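Local coordinates for protein GDP-mannose-dependent alpha-(1-6)-phosphatidylinositol monomannoside mannosyltransferase (Corynebacterium glutamicum, PDB 3OKP) that is a mannosyltransferase of the GT-B fold, built from two Rossmann-like domains, with guanosine-5'-diphosphate-alpha-D-mannose bound in the model, at residues A[6-12]-A[36-42]; A[78-83]-A[104-110]; A[267-271]-A[298-304]. All blocks are in the same frame, centred on the assembly; numbering follows the deposited sequence.

Interaction 1. Residues A[6-12]-A[36-42]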
# COMPACT_ATOMS: atom_id res chain seq x y z
N LYS A 6 4.70 17.27 19.77
CA LYS A 6 3.95 17.84 18.66
C LYS A 6 4.69 17.62 17.34
O LYS A 6 5.92 17.78 17.28
CB LYS A 6 3.73 19.33 18.90
CG LYS A 6 2.53 19.94 18.18
CD LYS A 6 2.12 21.22 18.89
CE LYS A 6 1.06 21.99 18.11
NZ LYS A 6 0.79 23.31 18.75
N THR A 7 3.95 17.26 16.30
CA THR A 7 4.54 16.90 15.01
C THR A 7 4.06 17.82 13.88
O THR A 7 2.86 18.05 13.72
CB THR A 7 4.23 15.43 14.63
OG1 THR A 7 4.64 14.57 15.69
CG2 THR A 7 4.95 15.03 13.34
N LEU A 8 5.02 18.33 13.11
CA LEU A 8 4.72 19.01 11.86
C LEU A 8 4.99 18.06 10.70
O LEU A 8 6.11 17.57 10.54
CB LEU A 8 5.56 20.29 11.71
CG LEU A 8 5.41 21.11 10.42
CD1 LEU A 8 4.02 21.73 10.31
CD2 LEU A 8 6.48 22.18 10.34
N VAL A 9 3.95 17.80 9.91
CA VAL A 9 4.06 16.96 8.72
C VAL A 9 4.31 17.86 7.51
O VAL A 9 3.48 18.72 7.18
CB VAL A 9 2.80 16.09 8.50
CG1 VAL A 9 2.97 15.18 7.28
CG2 VAL A 9 2.48 15.26 9.75
N VAL A 10 5.45 17.67 6.86
CA VAL A 10 5.87 18.49 5.72
C VAL A 10 5.75 17.64 4.45
O VAL A 10 6.42 16.62 4.33
CB VAL A 10 7.32 19.01 5.89
CG1 VAL A 10 7.77 19.81 4.66
CG2 VAL A 10 7.45 19.85 7.15
N THR A 11 4.90 18.07 3.52
CA THR A 11 4.54 17.22 2.39
C THR A 11 4.02 17.95 1.16
O THR A 11 3.27 18.93 1.26
CB THR A 11 3.52 16.11 2.83
OG1 THR A 11 3.24 15.23 1.74
CG2 THR A 11 2.22 16.72 3.36
N ASN A 12 4.42 17.46 -0.01
CA ASN A 12 3.83 17.85 -1.28
C ASN A 12 2.65 16.94 -1.63
O ASN A 12 1.93 17.19 -2.59
CB ASN A 12 4.89 17.80 -2.39
CG ASN A 12 4.39 18.39 -3.70
OD1 ASN A 12 3.89 19.51 -3.74
ND2 ASN A 12 4.54 17.64 -4.78
N SER A 36 -1.98 17.18 18.49
CA SER A 36 -0.52 17.00 18.42
C SER A 36 0.01 16.98 16.98
O SER A 36 1.19 16.70 16.75
CB SER A 36 -0.10 15.73 19.16
OG SER A 36 -0.32 14.56 18.38
N ILE A 37 -0.86 17.28 16.02
CA ILE A 37 -0.51 17.23 14.60
C ILE A 37 -0.78 18.57 13.91
O ILE A 37 -1.86 19.15 14.07
CB ILE A 37 -1.31 16.12 13.85
CG1 ILE A 37 -0.95 14.72 14.37
CG2 ILE A 37 -1.11 16.23 12.33
CD1 ILE A 37 0.41 14.17 13.89
N VAL A 38 0.21 19.03 13.15
CA VAL A 38 0.04 20.15 12.22
C VAL A 38 0.60 19.72 10.86
O VAL A 38 1.65 19.08 10.80
CB VAL A 38 0.77 21.45 12.70
CG1 VAL A 38 0.45 22.62 11.78
CG2 VAL A 38 0.39 21.79 14.15
N VAL A 39 -0.10 20.07 9.79
CA VAL A 39 0.35 19.75 8.43
C VAL A 39 0.76 21.01 7.68
O VAL A 39 0.07 22.04 7.75
CB VAL A 39 -0.72 18.96 7.62
CG1 VAL A 39 -0.22 18.66 6.20
CG2 VAL A 39 -1.09 17.67 8.33
N PHE A 40 1.90 20.93 6.99
CA PHE A 40 2.37 21.96 6.07
C PHE A 40 2.41 21.34 4.68
O PHE A 40 3.28 20.51 4.37
CB PHE A 40 3.76 22.47 6.52
CG PHE A 40 4.34 23.56 5.66
CD1 PHE A 40 3.58 24.67 5.28
CD2 PHE A 40 5.68 23.51 5.26
CE1 PHE A 40 4.12 25.68 4.49
CE2 PHE A 40 6.24 24.51 4.47
CZ PHE A 40 5.46 25.61 4.09
N ALA A 41 1.45 21.72 3.84
CA ALA A 41 1.24 21.07 2.54
C ALA A 41 1.10 22.05 1.38
O ALA A 41 0.61 23.17 1.55
CB ALA A 41 0.03 20.14 2.60
N SER A 42 1.53 21.63 0.20
CA SER A 42 1.33 22.39 -1.04
C SER A 42 -0.16 22.51 -1.39
O SER A 42 -1.00 21.82 -0.80
CB SER A 42 2.09 21.74 -2.19
OG SER A 42 1.69 20.40 -2.38
O HOH W 1 2.66 14.22 17.46
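Leu8 reaches across to two side chains of the neighbouring strand with one methyl, CD1, which lies 4.0 Å from CG1 of Val38 and 3.9 Å from CB of Phe40. Its CG stands anti to the backbone N (chi1 178°), and the turn at chi2 (67°) swings CD1 over the adjacent strand. Further along the same face, Val10 CG1 approaches the Phe40 ring obliquely, 4.3 Å from CD2. At the beginning of this row, the extended chain of Lys6 passes slantwise over Val38, CE touching CG2, on its way to the carbonyl oxygen of Arg85. On the opposite face, Thr7 CB meets CD1 of Ile37, Val9 CB faces CG2 of Val39 at 4.2 Å, and Thr11 CG2 rests between Val39 and Ala41. Between the two rows runs the regular parallel ladder, in which Thr7, Val9 and Thr11 each donate their N-H and accept at their O, the partners being Ser36, Val38, Phe40 and Ser42. Its tightest rung, Phe40 N to Val9 O, measures 2.7 Å, whereas the last, Ser42 N to Thr11 O, is weak. Beyond it, Ser42 OG donates to Asn12 OD1 at 2.7 Å, coming from above the carbonyl plane of the amide; OD1 also accepts from Met68 N. At the other end a water donates to Ser36 O and accepts from Thr7 OG1, whose hydroxyl is bonded to Asn89 as well. The strand axes are inclined by 20° and belong to a beta-alpha-beta unit whose connection is helix 20-29. Strand 37-42 lies between 7-11 and 59-63, strand 89-92 flanks 7-11 on its other side, and helix 72-84 covers the face bearing Leu8, Val10 and Phe40.

Interaction 2. Residues A[78-83]-A[104-110]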
# COMPACT_ATOMS: atom_id res chain seq x y z
N MET A 78 8.75 26.74 6.84
CA MET A 78 8.76 25.57 7.71
C MET A 78 9.36 25.90 9.07
O MET A 78 8.81 25.53 10.11
CB MET A 78 9.55 24.42 7.06
CG MET A 78 9.57 23.14 7.90
SD MET A 78 10.77 21.92 7.34
CE MET A 78 12.32 22.74 7.71
N ALA A 79 10.49 26.62 9.06
CA ALA A 79 11.19 27.02 10.27
C ALA A 79 10.32 27.87 11.21
O ALA A 79 10.35 27.67 12.42
CB ALA A 79 12.48 27.77 9.92
N GLU A 80 9.56 28.80 10.64
CA GLU A 80 8.72 29.68 11.45
C GLU A 80 7.52 28.96 12.06
O GLU A 80 7.08 29.32 13.16
CB GLU A 80 8.29 30.92 10.66
CG GLU A 80 9.36 32.01 10.59
CD GLU A 80 9.81 32.49 11.97
OE1 GLU A 80 8.95 32.95 12.76
OE2 GLU A 80 11.02 32.42 12.26
N ILE A 81 7.00 27.95 11.37
CA ILE A 81 5.93 27.11 11.90
C ILE A 81 6.44 26.27 13.07
O ILE A 81 5.78 26.17 14.11
CB ILE A 81 5.30 26.20 10.80
CG1 ILE A 81 4.62 27.05 9.72
CG2 ILE A 81 4.30 25.21 11.42
CD1 ILE A 81 4.34 26.30 8.42
N ILE A 82 7.63 25.69 12.90
CA ILE A 82 8.29 24.91 13.95
C ILE A 82 8.36 25.70 15.27
O ILE A 82 8.01 25.17 16.33
CB ILE A 82 9.71 24.43 13.51
CG1 ILE A 82 9.59 23.31 12.47
CG2 ILE A 82 10.53 23.95 14.71
CD1 ILE A 82 10.84 23.08 11.63
N ARG A 83 8.77 26.96 15.18
CA ARG A 83 8.90 27.80 16.36
C ARG A 83 7.56 28.31 16.89
O ARG A 83 7.35 28.35 18.11
CB ARG A 83 9.88 28.95 16.10
CG ARG A 83 11.32 28.48 15.86
CD ARG A 83 12.27 29.62 15.57
NE ARG A 83 12.09 30.16 14.22
CZ ARG A 83 12.97 30.01 13.23
NH1 ARG A 83 14.10 29.34 13.42
NH2 ARG A 83 12.71 30.54 12.04
N THR A 104 17.56 22.43 8.26
CA THR A 104 16.80 23.61 8.67
C THR A 104 15.85 23.30 9.82
O THR A 104 15.68 24.12 10.73
CB THR A 104 16.00 24.21 7.48
OG1 THR A 104 16.90 24.55 6.42
CG2 THR A 104 15.21 25.45 7.90
N ALA A 105 15.23 22.13 9.78
CA ALA A 105 14.31 21.69 10.83
C ALA A 105 15.00 21.60 12.19
O ALA A 105 14.45 22.05 13.20
CB ALA A 105 13.66 20.35 10.46
N LYS A 106 16.21 21.03 12.22
CA LYS A 106 17.02 20.98 13.44
C LYS A 106 17.50 22.37 13.87
O LYS A 106 17.53 22.67 15.06
CB LYS A 106 18.20 20.02 13.27
CG LYS A 106 17.80 18.55 13.20
CD LYS A 106 18.98 17.62 13.39
CE LYS A 106 18.51 16.18 13.59
NZ LYS A 106 19.63 15.19 13.48
N GLN A 107 17.86 23.20 12.90
CA GLN A 107 18.25 24.59 13.16
C GLN A 107 17.12 25.39 13.80
O GLN A 107 17.35 26.21 14.69
CB GLN A 107 18.68 25.29 11.87
CG GLN A 107 19.98 24.79 11.26
CD GLN A 107 20.30 25.46 9.94
OE1 GLN A 107 19.61 26.39 9.51
NE2 GLN A 107 21.36 25.00 9.29
N ALA A 108 15.89 25.12 13.35
CA ALA A 108 14.70 25.81 13.85
C ALA A 108 14.28 25.34 15.25
O ALA A 108 13.44 25.97 15.89
CB ALA A 108 13.54 25.64 12.87
N GLY A 109 14.88 24.25 15.72
CA GLY A 109 14.70 23.81 17.09
C GLY A 109 13.99 22.48 17.28
O GLY A 109 13.73 22.08 18.41
N ALA A 110 13.67 21.80 16.18
CA ALA A 110 13.07 20.46 16.25
C ALA A 110 14.06 19.45 16.83
O ALA A 110 15.24 19.46 16.48
CB ALA A 110 12.58 20.01 14.88
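Ala108 presents its methyl to helix 72-84, where CB packs 3.8 Å from Ala79 CB, an alanine-to-alanine contact that brings the two backbones within 5.2 Å at their CA atoms. The other apolar contacts spread from this point. Ile82 straddles the methyl of Ala108 with two branches: CG2 lies 3.9 Å from its CB and also approaches Ala110, while CD1 continues to Ala105. Met78 runs extended as far as SD and then bends at chi3 (68°), which carries its CE methyl onto the backbone of Ala105, 3.6 Å from N, and beside Thr104.

The polar residues add no hydrogen bond between the segments. Arg83 passes CG 3.3 Å from Ala108 O, and a bend at chi3 (-75°) folds the guanidinium back so that NH1 stands 3.6 Å from Ala108 CA. Within its own helix Arg83 forms a salt bridge to Glu80, NH2 approaching OE2 from the anti side but 33° out of the carboxylate plane.

Backbone capping shapes the other partner. Gly109, with positive phi, closes the helix in a Schellman motif, Ala110 N bonding back to Ala105 O. Both helices pack side by side on one face of the parallel sheet, helix 72-84 over strands 7-11 and 89-92, helix 102-107 over 89-92 and 112-116, as successive crossover helices of a Rossmann-like domain do.

Interaction 3. Residues A[267-271]-A[298-304]. With GDD (guanosine-5'-diphosphate-alpha-D-mannose), chain B.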
# COMPACT_ATOMS: atom_id res chain seq x y z
N ILE A 267 -15.00 -4.41 -2.55
CA ILE A 267 -14.90 -5.11 -1.26
C ILE A 267 -15.85 -6.32 -1.20
O ILE A 267 -15.44 -7.42 -0.82
CB ILE A 267 -15.14 -4.15 -0.05
CG1 ILE A 267 -14.03 -3.10 0.01
CG2 ILE A 267 -15.23 -4.93 1.27
CD1 ILE A 267 -14.25 -1.99 1.04
N ASN A 268 -17.11 -6.10 -1.59
CA ASN A 268 -18.13 -7.16 -1.60
C ASN A 268 -17.72 -8.34 -2.49
O ASN A 268 -17.86 -9.50 -2.11
CB ASN A 268 -19.49 -6.61 -2.05
CG ASN A 268 -20.09 -5.65 -1.04
OD1 ASN A 268 -19.72 -5.63 0.14
ND2 ASN A 268 -21.05 -4.84 -1.49
N THR A 269 -17.20 -8.01 -3.67
CA THR A 269 -16.70 -9.00 -4.63
C THR A 269 -15.50 -9.75 -4.06
O THR A 269 -15.43 -10.99 -4.14
CB THR A 269 -16.34 -8.31 -5.97
OG1 THR A 269 -17.49 -7.62 -6.47
CG2 THR A 269 -15.86 -9.33 -7.01
N LEU A 270 -14.56 -9.01 -3.47
CA LEU A 270 -13.38 -9.61 -2.83
C LEU A 270 -13.79 -10.60 -1.74
O LEU A 270 -13.35 -11.75 -1.74
CB LEU A 270 -12.47 -8.51 -2.27
CG LEU A 270 -11.23 -8.88 -1.44
CD1 LEU A 270 -10.31 -9.86 -2.16
CD2 LEU A 270 -10.46 -7.62 -1.05
N ALA A 271 -14.66 -10.15 -0.83
CA ALA A 271 -15.09 -10.96 0.31
C ALA A 271 -15.88 -12.22 -0.09
O ALA A 271 -15.94 -13.19 0.67
CB ALA A 271 -15.90 -10.11 1.29
N GLU A 298 -5.73 -6.56 2.22
CA GLU A 298 -7.17 -6.37 2.04
C GLU A 298 -7.91 -7.70 1.92
O GLU A 298 -8.98 -7.87 2.50
CB GLU A 298 -7.42 -5.50 0.80
CG GLU A 298 -7.02 -4.03 0.98
CD GLU A 298 -7.04 -3.24 -0.32
OE1 GLU A 298 -7.23 -3.83 -1.41
OE2 GLU A 298 -6.86 -2.00 -0.24
N ALA A 299 -7.32 -8.64 1.18
CA ALA A 299 -7.89 -9.97 0.99
C ALA A 299 -7.91 -10.74 2.31
O ALA A 299 -8.94 -11.31 2.68
CB ALA A 299 -7.10 -10.74 -0.05
N GLN A 300 -6.78 -10.74 3.01
CA GLN A 300 -6.68 -11.38 4.33
C GLN A 300 -7.66 -10.77 5.32
O GLN A 300 -8.27 -11.49 6.11
CB GLN A 300 -5.25 -11.30 4.85
CG GLN A 300 -4.29 -12.23 4.12
CD GLN A 300 -2.85 -12.03 4.55
OE1 GLN A 300 -2.35 -12.76 5.40
NE2 GLN A 300 -2.19 -11.03 3.97
N ALA A 301 -7.81 -9.45 5.27
CA ALA A 301 -8.79 -8.73 6.10
C ALA A 301 -10.23 -9.16 5.80
O ALA A 301 -11.09 -9.11 6.69
CB ALA A 301 -8.62 -7.23 5.93
N CYS A 302 -10.49 -9.57 4.56
CA CYS A 302 -11.80 -10.09 4.16
C CYS A 302 -11.95 -11.60 4.41
O CYS A 302 -12.98 -12.19 4.05
CB CYS A 302 -12.09 -9.75 2.69
SG CYS A 302 -12.42 -8.00 2.37
N GLY A 303 -10.94 -12.21 5.01
CA GLY A 303 -10.95 -13.63 5.34
C GLY A 303 -10.85 -14.54 4.13
O GLY A 303 -11.46 -15.61 4.10
N VAL A 304 -10.07 -14.11 3.14
CA VAL A 304 -9.93 -14.84 1.88
C VAL A 304 -8.48 -15.33 1.73
O VAL A 304 -7.55 -14.54 1.90
CB VAL A 304 -10.32 -13.94 0.67
CG1 VAL A 304 -10.20 -14.70 -0.66
CG2 VAL A 304 -11.73 -13.39 0.84
N2 GDD B . -11.96 1.18 -5.81
C2 GDD B . -11.10 0.34 -6.45
N1 GDD B . -11.49 -0.28 -7.58
N3 GDD B . -9.87 0.14 -5.94
C4 GDD B . -8.99 -0.69 -6.56
C5 GDD B . -9.37 -1.34 -7.73
C6 GDD B . -10.65 -1.12 -8.24
O6 GDD B . -11.02 -1.69 -9.29
N7 GDD B . -8.33 -2.09 -8.13
C8 GDD B . -7.33 -1.92 -7.24
N9 GDD B . -7.74 -1.06 -6.29
C1' GDD B . -6.97 -0.59 -5.11
C2' GDD B . -6.79 -1.71 -4.10
O2' GDD B . -7.92 -1.83 -3.23
C3' GDD B . -5.53 -1.31 -3.37
O3' GDD B . -5.85 -0.52 -2.22
C4' GDD B . -4.74 -0.46 -4.37
O4' GDD B . -5.64 -0.16 -5.44
C5' GDD B . -3.53 -1.21 -4.91
O5' GDD B . -2.35 -0.90 -4.16
PA GDD B . -1.21 -1.79 -4.10
O1A GDD B . -0.43 -1.40 -3.21
O2A GDD B . -1.58 -2.96 -3.81
O3A GDD B . -0.51 -1.84 -5.37
PB GDD B . -0.04 -0.67 -6.10
O2B GDD B . 0.37 0.21 -5.32
O3B GDD B . 0.89 -1.02 -6.86
O1B GDD B . -1.11 -0.14 -6.92
O HOH W 2 -15.28 -13.13 3.24
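Water 2 joins Ala271 to Cys302, donating to Cys302 O at 2.6 Å and to Ala271 O at 2.7 Å. It bridges two backbone carbonyls where helices 263-272 and 294-301 of the second Rossmann-like domain of this GT-B protein come together. The second helix ends there in a Schellman motif: Gly303 takes positive phi, Val304 N bonds back to Ala299 O, and Gly303 N to Gln300 O. This turn also brings Val304 to the contact, so that CG2 rests 3.5 Å from Leu270 O.

Between the helices the packing is apolar and centres on Leu270. Its two methyls divide the surface of the second helix, CD1 lying against Ala299 CB at 3.9 Å and CD2 against the backbone carbonyl of Glu298. Leu270 CD2 is also 4.0 Å from Cys302 SG. With its SG anti to the carbonyl carbon (chi1 -71°), Cys302 directs the sulfur toward Leu270 and Ile267 while its CB meets the CA and CB of Ala271. Phe276 of strand 275-278 touches Leu270, Ala299 and Val304 from the sheet.

Glu298 belongs to both the packing and the ligand pocket. Its CB touches Leu270 CD2, but the chain beyond CG extends away to guanosine-5'-diphosphate-alpha-D-mannose. Its place in the sequence probably makes it the second glutamate of the E-X7-E motif of many GT-B enzymes. Each carboxylate oxygen accepts one ribose hydroxyl of the ligand: OE1 takes O2' at 2.8 Å, and OE2 takes O3' at 2.7 Å.

Interactions 1 and 2 lie in adjoining layers of the first domain, the sheet and the helices on one of its faces. Helix 72-84, which packs on helix 102-107 in interaction 2, also packs on the strands of interaction 1, with Met78 and Ile82 serving both contacts: Ile81 CD1 lies 3.6 Å from Phe40 CD1, and Met78 SD is 3.9 Å from Val10 CG2. The two centres are 12 Å apart. Interaction 3 belongs to the other Rossmann-like domain, on the opposite side of the chain's centre; its centre is 33 Å from that of interaction 1 and 44 Å from that of interaction 2. Interaction 3 meets the ligand through Glu298, with Arg206, Leu261 and Lys211 also bonding it.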